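PDB 3T24: porin from Pseudomonas aeruginosa, which probably forms an outer-membrane channel of the OprD family that lets small carboxylate-bearing solutes pass across the outer membrane. Local coordinates for residues 275-280 / 294-299; 220-225 / 242-247; 351-356 / 377-382. One frame throughout, in Å; residues are numbered along the deposited sequence.

Interaction 1. Residues 275-280 / 294-299; sequences GYQKMS and YLVNFI
Q277, on strand 270-280, and N297, in the loop that follows it, come together with their CA atoms 6.5 Å apart, too far for strand pairing. The loop instead makes a type I turn from L295 to F298, closed by F298 N on L295 O at 3.1 Å. Its central residues, V296 and N297, come nearest the strand (V296 to G275 6.4 Å, CA to CA). The one hydrogen bond between the two segments is made by Q277. It sets CG anti to its backbone N (chi1 171°) and stays extended, which carries OE1 to the turn, where it accepts the N-H of N297 at 3.0 Å (N-H...O 152°). The donor is tilted from the carbonyl plane. The other half of the amide, NE2, is held by the carbonyls of D303 and F304, so both ends of this buried group have partners. N297 slides past Q277 in the opposite direction, the two amide planes 23° apart, and its ND2 presses on Q277 CB at 3.2 Å. Its own amide is bound to S311 and Q313 of the next strand. Around these bonds, L295 CB lies 3.4 Å from Q277 OE1, V296 CG2 rests 3.5 Å from Y276 O, and M279 CE reaches L295 CD2 at 4.4 Å. The loop between strands 270-280 and 310-319 is held on the barrel wall here, consistent with the infolded, pore-narrowing loops of porins.

Interaction 2. Residues 220-225 / 242-247; sequences QHYLGL and RWARST
Q220 and S246 are brought together by two torsions: CG of the glutamine stands anti to its backbone N (chi1 -178°) with the chain extended beyond, while the serine turns OG to the side of its own backbone N. This brings the amide to the serine hydroxyl, and Q220 NE2 gives S246 OG a nearly straight bond of 2.8 Å (N-H...O 166°), close to the amide plane. NE2 also serves A286 O. The next pair depends on an unusual angle. Y222 has chi1 at -142°, off the staggered positions, and so swings its ring over A244. A244 CB lies over one face of the Y222 ring, 3.4 Å from Y222 CD1, in a CH-pi contact, while R242 CB sits at the ring edge 3.8 Å from Y222 CE2. The guanidinium of R242 leads away to a salt bridge with D240 and a cation-pi contact with Y294. On the opposite side of the sheet, with H221 and R245, L223 CD1 meets the edge of the W243 ring, 4.2 Å from W243 CE3. H221 pairs with R245 and L223 with W243 through two backbone bonds each, the shortest being L223 N to W243 O at 2.7 Å. Q220, Y222, A244 and S246 face covering loops, whereas a bound detergent touches L223 on the other, probably membrane-facing side, as in the antiparallel hairpins of a transmembrane porin barrel.

Interaction 3. Residues 351-356 / 377-382; sequences EWERDM and ATMRTN. With SO4 (sulfate ion), chain D.
One face of the W352 indole is covered by R380, whose CB lies 3.7 Å from NE1 in a CH-pi contact, while R380 CG comes near the rim at W352 CZ2. The indole reaches its neighbour because chi1 of 70° puts CG between the backbone N and the carbonyl carbon, tipping the ring toward the adjoining strand. The two side chains run side by side, with ring and guanidinium planes 41° apart. T378 CG2 packs on one face of that guanidinium. At its edge lies a sulfate, probably from the crystallisation liquor: R380 NE binds O4 at 3.2 Å, and NH2 adds a weak bond to the same oxygen. NH1 turns back to M379 O at 3.0 Å, well above the carbonyl plane, and forms a salt bridge with D388; these two hold NH1, and in this crystal the sulfate adds to them. The backbone beneath is an antiparallel hairpin of the porin barrel, in which W352 and R380 exchange a pair of bonds, R380 N to W352 O measuring 2.8 Å at 177°; R354 and T378 do the same. The other face of the hairpin is acidic and meets a loop. E353, fully extended, lies across the side chain of M379, and its carboxylate receives the backbone N-H groups of I301 and G302. D355 OD1 rests on A377 CB at 3.4 Å, while OD2 is salt-bridged to R333.

Overall arrangement
Along the chain interaction 2 comes first, then interaction 1, then interaction 3. Interactions 2 and 3 lie in the wall of the antiparallel barrel, each joining neighbouring strands of a hairpin, while interaction 1 joins wall strand 270-280 to the loop after it. The centres of interactions 2 and 3 are about 27 Å apart, their nearest atoms about 14 Å. Interaction 1 is about 12 Å from interaction 2 and 15 Å from interaction 3, centre to centre. Its loop segment, 294-299, touches both: Y294 O probably accepts a hydrogen bond from Y222 OH at 2.5 Å, and I299 packs against E353 and D355. One loop thus bridges separate parts of the wall, consistent with a channel whose bore is set by loops held inside the barrel.

Interaction 1. Residues 275-280 / 294-299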
loop_
_atom_site.group_PDB
_atom_site.type_symbol
_atom_site.label_atom_id
_atom_site.label_comp_id
_atom_site.label_asym_id
_atom_site.label_seq_id
_atom_site.Cartn_x
_atom_site.Cartn_y
_atom_site.Cartn_z
ATOM N N GLY A 275 -15.298 8.259 4.394
ATOM C CA GLY A 275 -14.057 8.282 5.150
ATOM C C GLY A 275 -13.722 9.658 5.681
ATOM O O GLY A 275 -14.035 10.667 5.050
ATOM N N TYR A 276 -13.079 9.689 6.843
ATOM C CA TYR A 276 -12.674 10.921 7.496
ATOM C C TYR A 276 -11.232 10.788 7.920
ATOM O O TYR A 276 -10.812 9.741 8.401
ATOM C CB TYR A 276 -13.531 11.185 8.738
ATOM C CG TYR A 276 -13.040 12.330 9.604
ATOM C CD1 TYR A 276 -13.325 13.650 9.267
ATOM C CD2 TYR A 276 -12.306 12.095 10.764
ATOM C CE1 TYR A 276 -12.896 14.709 10.064
ATOM C CE2 TYR A 276 -11.870 13.149 11.571
ATOM C CZ TYR A 276 -12.171 14.453 11.210
ATOM O OH TYR A 276 -11.754 15.515 11.983
ATOM N N GLN A 277 -10.470 11.858 7.761
ATOM C CA GLN A 277 -9.054 11.795 8.061
ATOM C C GLN A 277 -8.604 13.160 8.570
ATOM O O GLN A 277 -8.979 14.193 8.007
ATOM C CB GLN A 277 -8.282 11.378 6.809
ATOM C CG GLN A 277 -6.761 11.474 6.918
ATOM C CD GLN A 277 -6.074 10.761 5.758
ATOM O OE1 GLN A 277 -6.399 9.610 5.467
ATOM N NE2 GLN A 277 -5.126 11.442 5.087
ATOM N N LYS A 278 -7.825 13.163 9.647
ATOM C CA LYS A 278 -7.382 14.412 10.255
ATOM C C LYS A 278 -5.951 14.314 10.766
ATOM O O LYS A 278 -5.627 13.461 11.593
ATOM C CB LYS A 278 -8.356 14.850 11.365
ATOM C CG LYS A 278 -7.879 15.973 12.306
ATOM C CD LYS A 278 -7.441 17.233 11.552
ATOM C CE LYS A 278 -7.661 18.529 12.378
ATOM N NZ LYS A 278 -6.522 19.516 12.344
ATOM N N MET A 279 -5.105 15.188 10.231
ATOM C CA MET A 279 -3.742 15.355 10.680
ATOM C C MET A 279 -3.697 16.464 11.736
ATOM O O MET A 279 -4.342 17.498 11.585
ATOM C CB MET A 279 -2.866 15.809 9.499
ATOM C CG MET A 279 -2.882 14.893 8.295
ATOM S SD MET A 279 -1.966 13.372 8.608
ATOM C CE MET A 279 -3.320 12.219 8.774
ATOM N N SER A 280 -2.911 16.259 12.785
ATOM C CA SER A 280 -2.577 17.346 13.678
ATOM C C SER A 280 -1.169 17.157 14.201
ATOM O O SER A 280 -0.582 16.086 14.026
ATOM C CB SER A 280 -3.584 17.474 14.824
ATOM O OG SER A 280 -3.888 16.229 15.403
ATOM N N TYR A 294 -0.650 3.886 5.361
ATOM C CA TYR A 294 -1.876 3.241 5.719
ATOM C C TYR A 294 -2.877 4.279 6.223
ATOM O O TYR A 294 -3.025 4.467 7.421
ATOM C CB TYR A 294 -1.565 2.199 6.787
ATOM C CG TYR A 294 -2.704 1.268 7.082
ATOM C CD1 TYR A 294 -3.300 0.513 6.064
ATOM C CD2 TYR A 294 -3.174 1.113 8.387
ATOM C CE1 TYR A 294 -4.357 -0.359 6.345
ATOM C CE2 TYR A 294 -4.218 0.239 8.675
ATOM C CZ TYR A 294 -4.806 -0.489 7.658
ATOM O OH TYR A 294 -5.849 -1.340 7.965
ATOM N N LEU A 295 -3.562 4.944 5.294
ATOM C CA LEU A 295 -4.516 6.014 5.615
ATOM C C LEU A 295 -5.776 5.868 4.759
ATOM O O LEU A 295 -5.691 5.652 3.558
ATOM C CB LEU A 295 -3.881 7.398 5.346
ATOM C CG LEU A 295 -2.646 7.781 6.179
ATOM C CD1 LEU A 295 -1.932 9.024 5.626
ATOM C CD2 LEU A 295 -3.006 7.964 7.667
ATOM N N VAL A 296 -6.947 6.022 5.359
ATOM C CA VAL A 296 -8.186 5.795 4.617
ATOM C C VAL A 296 -8.395 6.739 3.433
ATOM O O VAL A 296 -9.094 6.394 2.494
ATOM C CB VAL A 296 -9.451 5.853 5.526
ATOM C CG1 VAL A 296 -9.429 4.733 6.540
ATOM C CG2 VAL A 296 -9.602 7.248 6.203
ATOM N N ASN A 297 -7.820 7.936 3.475
ATOM C CA ASN A 297 -8.000 8.868 2.356
ATOM C C ASN A 297 -6.804 8.982 1.434
ATOM O O ASN A 297 -6.735 9.871 0.589
ATOM C CB ASN A 297 -8.427 10.240 2.843
ATOM C CG ASN A 297 -9.805 10.225 3.434
ATOM O OD1 ASN A 297 -10.576 9.271 3.217
ATOM N ND2 ASN A 297 -10.140 11.282 4.192
ATOM N N PHE A 298 -5.869 8.060 1.601
ATOM C CA PHE A 298 -4.802 7.897 0.651
ATOM C C PHE A 298 -5.419 7.260 -0.578
ATOM O O PHE A 298 -5.957 6.160 -0.498
ATOM C CB PHE A 298 -3.728 6.983 1.245
ATOM C CG PHE A 298 -2.789 6.411 0.227
ATOM C CD1 PHE A 298 -1.891 7.228 -0.434
ATOM C CD2 PHE A 298 -2.812 5.051 -0.073
ATOM C CE1 PHE A 298 -1.010 6.704 -1.381
ATOM C CE2 PHE A 298 -1.932 4.514 -1.003
ATOM C CZ PHE A 298 -1.022 5.360 -1.669
ATOM N N ILE A 299 -5.337 7.947 -1.715
ATOM C CA ILE A 299 -5.939 7.455 -2.958
ATOM C C ILE A 299 -4.971 7.565 -4.137
ATOM O O ILE A 299 -3.761 7.448 -3.950
ATOM C CB ILE A 299 -7.299 8.146 -3.261
ATOM C CG1 ILE A 299 -7.152 9.680 -3.346
ATOM C CG2 ILE A 299 -8.304 7.749 -2.192
ATOM C CD1 ILE A 299 -8.441 10.415 -3.784
#

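Interaction 2. Residues 220-225 / 242-247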
loop_
_atom_site.group_PDB
_atom_site.type_symbol
_atom_site.label_atom_id
_atom_site.label_comp_id
_atom_site.label_asym_id
_atom_site.label_seq_id
_atom_site.Cartn_x
_atom_site.Cartn_y
_atom_site.Cartn_z
ATOM N N GLN A 220 6.459 5.393 15.766
ATOM C CA GLN A 220 5.042 5.489 15.499
ATOM C C GLN A 220 4.314 4.365 16.222
ATOM O O GLN A 220 4.766 3.215 16.213
ATOM C CB GLN A 220 4.805 5.398 14.001
ATOM C CG GLN A 220 3.352 5.531 13.558
ATOM C CD GLN A 220 3.244 5.510 12.043
ATOM O OE1 GLN A 220 3.071 4.451 11.439
ATOM N NE2 GLN A 220 3.386 6.677 11.420
ATOM N N HIS A 221 3.206 4.725 16.866
ATOM C CA HIS A 221 2.287 3.769 17.471
ATOM C C HIS A 221 0.997 3.851 16.674
ATOM O O HIS A 221 0.450 4.942 16.476
ATOM C CB HIS A 221 2.020 4.114 18.948
ATOM C CG HIS A 221 3.253 4.076 19.798
ATOM N ND1 HIS A 221 3.495 3.074 20.712
ATOM C CD2 HIS A 221 4.330 4.895 19.843
ATOM C CE1 HIS A 221 4.664 3.283 21.296
ATOM N NE2 HIS A 221 5.186 4.384 20.789
ATOM N N TYR A 222 0.535 2.708 16.186
ATOM C CA TYR A 222 -0.674 2.668 15.391
ATOM C C TYR A 222 -1.717 1.839 16.113
ATOM O O TYR A 222 -1.469 0.679 16.434
ATOM C CB TYR A 222 -0.396 2.048 14.019
ATOM C CG TYR A 222 -1.155 2.717 12.916
ATOM C CD1 TYR A 222 -0.494 3.504 11.960
ATOM C CD2 TYR A 222 -2.533 2.588 12.827
ATOM C CE1 TYR A 222 -1.189 4.138 10.947
ATOM C CE2 TYR A 222 -3.242 3.231 11.824
ATOM C CZ TYR A 222 -2.567 4.009 10.887
ATOM O OH TYR A 222 -3.272 4.641 9.887
ATOM N N LEU A 223 -2.881 2.414 16.370
ATOM C CA LEU A 223 -3.965 1.633 16.954
ATOM C C LEU A 223 -5.067 1.431 15.935
ATOM O O LEU A 223 -5.378 2.326 15.163
ATOM C CB LEU A 223 -4.529 2.295 18.206
ATOM C CG LEU A 223 -3.750 2.203 19.520
ATOM C CD1 LEU A 223 -2.458 2.979 19.427
ATOM C CD2 LEU A 223 -4.598 2.745 20.662
ATOM N N GLY A 224 -5.643 0.242 15.925
ATOM C CA GLY A 224 -6.710 -0.064 15.000
ATOM C C GLY A 224 -7.847 -0.812 15.657
ATOM O O GLY A 224 -7.667 -1.498 16.673
ATOM N N LEU A 225 -9.026 -0.661 15.066
ATOM C CA LEU A 225 -10.245 -1.304 15.522
ATOM C C LEU A 225 -11.038 -1.523 14.254
ATOM O O LEU A 225 -11.351 -0.575 13.548
ATOM C CB LEU A 225 -11.000 -0.378 16.485
ATOM C CG LEU A 225 -12.430 -0.593 17.022
ATOM C CD1 LEU A 225 -13.430 -1.062 15.944
ATOM C CD2 LEU A 225 -12.461 -1.519 18.247
ATOM N N ARG A 242 -8.960 4.076 13.059
ATOM C CA ARG A 242 -7.504 4.086 13.106
ATOM C C ARG A 242 -6.973 5.328 13.796
ATOM O O ARG A 242 -7.549 6.412 13.679
ATOM C CB ARG A 242 -6.950 4.089 11.687
ATOM C CG ARG A 242 -7.480 2.980 10.799
ATOM C CD ARG A 242 -6.817 3.064 9.444
ATOM N NE ARG A 242 -7.346 2.086 8.507
ATOM C CZ ARG A 242 -6.957 1.998 7.242
ATOM N NH1 ARG A 242 -6.030 2.828 6.761
ATOM N NH2 ARG A 242 -7.488 1.075 6.459
ATOM N N TRP A 243 -5.849 5.181 14.483
ATOM C CA TRP A 243 -5.225 6.319 15.139
ATOM C C TRP A 243 -3.749 6.057 15.332
ATOM O O TRP A 243 -3.362 5.025 15.854
ATOM C CB TRP A 243 -5.892 6.584 16.491
ATOM C CG TRP A 243 -5.402 7.828 17.124
ATOM C CD1 TRP A 243 -5.851 9.101 16.894
ATOM C CD2 TRP A 243 -4.357 7.940 18.092
ATOM N NE1 TRP A 243 -5.155 9.994 17.670
ATOM C CE2 TRP A 243 -4.233 9.309 18.415
ATOM C CE3 TRP A 243 -3.521 7.017 18.725
ATOM C CZ2 TRP A 243 -3.301 9.775 19.335
ATOM C CZ3 TRP A 243 -2.600 7.476 19.636
ATOM C CH2 TRP A 243 -2.493 8.845 19.933
ATOM N N ALA A 244 -2.918 6.992 14.892
ATOM C CA ALA A 244 -1.477 6.789 14.941
ATOM C C ALA A 244 -0.800 8.017 15.512
ATOM O O ALA A 244 -1.111 9.144 15.130
ATOM C CB ALA A 244 -0.932 6.504 13.550
ATOM N N ARG A 245 0.132 7.780 16.425
ATOM C CA ARG A 245 0.957 8.828 16.983
ATOM C C ARG A 245 2.370 8.599 16.450
ATOM O O ARG A 245 2.938 7.505 16.605
ATOM C CB ARG A 245 0.911 8.761 18.520
ATOM C CG ARG A 245 1.860 9.695 19.263
ATOM C CD ARG A 245 1.696 11.094 18.728
ATOM N NE ARG A 245 2.346 12.125 19.532
ATOM C CZ ARG A 245 2.830 13.250 19.017
ATOM N NH1 ARG A 245 2.744 13.461 17.710
ATOM N NH2 ARG A 245 3.407 14.156 19.797
ATOM N N SER A 246 2.915 9.615 15.785
ATOM C CA SER A 246 4.278 9.539 15.281
ATOM C C SER A 246 5.077 10.627 15.963
ATOM O O SER A 246 4.573 11.715 16.200
ATOM C CB SER A 246 4.349 9.719 13.763
ATOM O OG SER A 246 3.387 8.937 13.087
ATOM N N THR A 247 6.333 10.328 16.266
ATOM C CA THR A 247 7.150 11.212 17.064
ATOM C C THR A 247 8.562 11.112 16.498
ATOM O O THR A 247 8.901 10.130 15.836
ATOM C CB THR A 247 7.072 10.758 18.529
ATOM O OG1 THR A 247 6.784 11.877 19.357
ATOM C CG2 THR A 247 8.351 10.082 18.990
#

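Interaction 3. Residues 351-356 / 377-382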
loop_
_atom_site.group_PDB
_atom_site.type_symbol
_atom_site.label_atom_id
_atom_site.label_comp_id
_atom_site.label_asym_id
_atom_site.label_seq_id
_atom_site.Cartn_x
_atom_site.Cartn_y
_atom_site.Cartn_z
ATOM N N GLU A 351 -7.438 21.113 -1.312
ATOM C CA GLU A 351 -7.203 20.289 -2.474
ATOM C C GLU A 351 -8.302 19.267 -2.580
ATOM O O GLU A 351 -8.910 18.877 -1.580
ATOM C CB GLU A 351 -5.828 19.610 -2.377
ATOM C CG GLU A 351 -5.739 18.552 -1.271
ATOM C CD GLU A 351 -4.300 18.151 -0.958
ATOM O OE1 GLU A 351 -3.373 18.696 -1.591
ATOM O OE2 GLU A 351 -4.076 17.309 -0.070
ATOM N N TRP A 352 -8.576 18.827 -3.797
ATOM C CA TRP A 352 -9.562 17.784 -3.942
ATOM C C TRP A 352 -9.264 16.872 -5.107
ATOM O O TRP A 352 -8.733 17.291 -6.142
ATOM C CB TRP A 352 -10.971 18.376 -4.050
ATOM C CG TRP A 352 -11.241 19.102 -5.323
ATOM C CD1 TRP A 352 -11.218 20.451 -5.517
ATOM C CD2 TRP A 352 -11.593 18.518 -6.584
ATOM N NE1 TRP A 352 -11.524 20.745 -6.819
ATOM C CE2 TRP A 352 -11.766 19.580 -7.500
ATOM C CE3 TRP A 352 -11.782 17.200 -7.032
ATOM C CZ2 TRP A 352 -12.117 19.371 -8.844
ATOM C CZ3 TRP A 352 -12.129 16.990 -8.375
ATOM C CH2 TRP A 352 -12.291 18.074 -9.263
ATOM N N GLU A 353 -9.628 15.612 -4.933
ATOM C CA GLU A 353 -9.358 14.612 -5.943
ATOM C C GLU A 353 -10.597 13.775 -6.234
ATOM O O GLU A 353 -11.400 13.495 -5.341
ATOM C CB GLU A 353 -8.188 13.723 -5.509
ATOM C CG GLU A 353 -7.839 12.615 -6.484
ATOM C CD GLU A 353 -6.610 11.805 -6.066
ATOM O OE1 GLU A 353 -5.824 12.267 -5.197
ATOM O OE2 GLU A 353 -6.436 10.700 -6.623
ATOM N N ARG A 354 -10.749 13.395 -7.498
ATOM C CA ARG A 354 -11.759 12.427 -7.882
ATOM C C ARG A 354 -11.069 11.288 -8.621
ATOM O O ARG A 354 -10.251 11.544 -9.504
ATOM C CB ARG A 354 -12.820 13.062 -8.789
ATOM C CG ARG A 354 -13.890 12.075 -9.262
ATOM C CD ARG A 354 -14.858 12.728 -10.240
ATOM N NE ARG A 354 -15.338 14.027 -9.759
ATOM C CZ ARG A 354 -16.437 14.200 -9.030
ATOM N NH1 ARG A 354 -17.186 13.153 -8.695
ATOM N NH2 ARG A 354 -16.789 15.422 -8.637
ATOM N N ASP A 355 -11.409 10.047 -8.267
ATOM C CA ASP A 355 -10.875 8.857 -8.943
ATOM C C ASP A 355 -11.977 8.022 -9.568
ATOM O O ASP A 355 -13.083 7.920 -9.027
ATOM C CB ASP A 355 -10.095 7.943 -7.982
ATOM C CG ASP A 355 -8.890 8.608 -7.398
ATOM O OD1 ASP A 355 -8.541 9.724 -7.862
ATOM O OD2 ASP A 355 -8.287 8.011 -6.473
ATOM N N MET A 356 -11.649 7.389 -10.688
ATOM C CA MET A 356 -12.556 6.467 -11.348
ATOM C C MET A 356 -11.765 5.206 -11.795
ATOM O O MET A 356 -10.825 5.300 -12.577
ATOM C CB MET A 356 -13.230 7.186 -12.522
ATOM C CG MET A 356 -14.460 6.499 -13.092
ATOM S SD MET A 356 -14.130 5.471 -14.543
ATOM C CE MET A 356 -13.805 6.711 -15.796
ATOM N N ALA A 377 -7.606 9.660 -12.647
ATOM C CA ALA A 377 -7.593 10.592 -11.518
ATOM C C ALA A 377 -7.484 12.059 -11.912
ATOM O O ALA A 377 -6.753 12.405 -12.845
ATOM C CB ALA A 377 -6.482 10.225 -10.534
ATOM N N THR A 378 -8.205 12.911 -11.177
ATOM C CA THR A 378 -8.057 14.361 -11.278
ATOM C C THR A 378 -7.739 14.924 -9.902
ATOM O O THR A 378 -8.435 14.621 -8.930
ATOM C CB THR A 378 -9.355 15.027 -11.786
ATOM O OG1 THR A 378 -9.764 14.380 -12.984
ATOM C CG2 THR A 378 -9.123 16.478 -12.092
ATOM N N MET A 379 -6.680 15.726 -9.823
ATOM C CA MET A 379 -6.283 16.379 -8.578
ATOM C C MET A 379 -6.281 17.898 -8.778
ATOM O O MET A 379 -5.628 18.404 -9.697
ATOM C CB MET A 379 -4.886 15.907 -8.148
ATOM C CG MET A 379 -4.135 16.855 -7.155
ATOM S SD MET A 379 -4.842 16.749 -5.513
ATOM C CE MET A 379 -4.599 15.026 -5.117
ATOM N N ARG A 380 -7.027 18.624 -7.954
ATOM C CA ARG A 380 -6.981 20.099 -8.025
ATOM C C ARG A 380 -6.655 20.738 -6.680
ATOM O O ARG A 380 -7.097 20.267 -5.624
ATOM C CB ARG A 380 -8.290 20.686 -8.576
ATOM C CG ARG A 380 -8.655 20.260 -10.025
ATOM C CD ARG A 380 -7.810 20.945 -11.100
ATOM N NE ARG A 380 -8.188 20.515 -12.453
ATOM C CZ ARG A 380 -7.679 19.447 -13.076
ATOM N NH1 ARG A 380 -6.739 18.692 -12.478
ATOM N NH2 ARG A 380 -8.103 19.131 -14.307
ATOM N N THR A 381 -5.883 21.815 -6.710
ATOM C CA THR A 381 -5.529 22.493 -5.466
ATOM C C THR A 381 -5.625 24.008 -5.583
ATOM O O THR A 381 -5.825 24.553 -6.670
ATOM C CB THR A 381 -4.116 22.093 -4.961
ATOM O OG1 THR A 381 -3.125 22.931 -5.560
ATOM C CG2 THR A 381 -3.817 20.633 -5.275
ATOM N N ASN A 382 -5.499 24.688 -4.449
ATOM C CA ASN A 382 -5.474 26.144 -4.460
ATOM C C ASN A 382 -4.084 26.674 -4.175
ATOM O O ASN A 382 -3.931 27.841 -3.907
ATOM C CB ASN A 382 -6.465 26.720 -3.445
ATOM C CG ASN A 382 -6.004 26.543 -1.993
ATOM O OD1 ASN A 382 -5.007 25.879 -1.717
ATOM N ND2 ASN A 382 -6.750 27.135 -1.059
HETATM S S SO4 D . -9.038 22.564 -15.830
HETATM O O1 SO4 D . -9.403 23.975 -15.862
HETATM O O2 SO4 D . -9.288 21.928 -17.118
HETATM O O3 SO4 D . -7.606 22.481 -15.568
HETATM O O4 SO4 D . -9.838 21.937 -14.776
#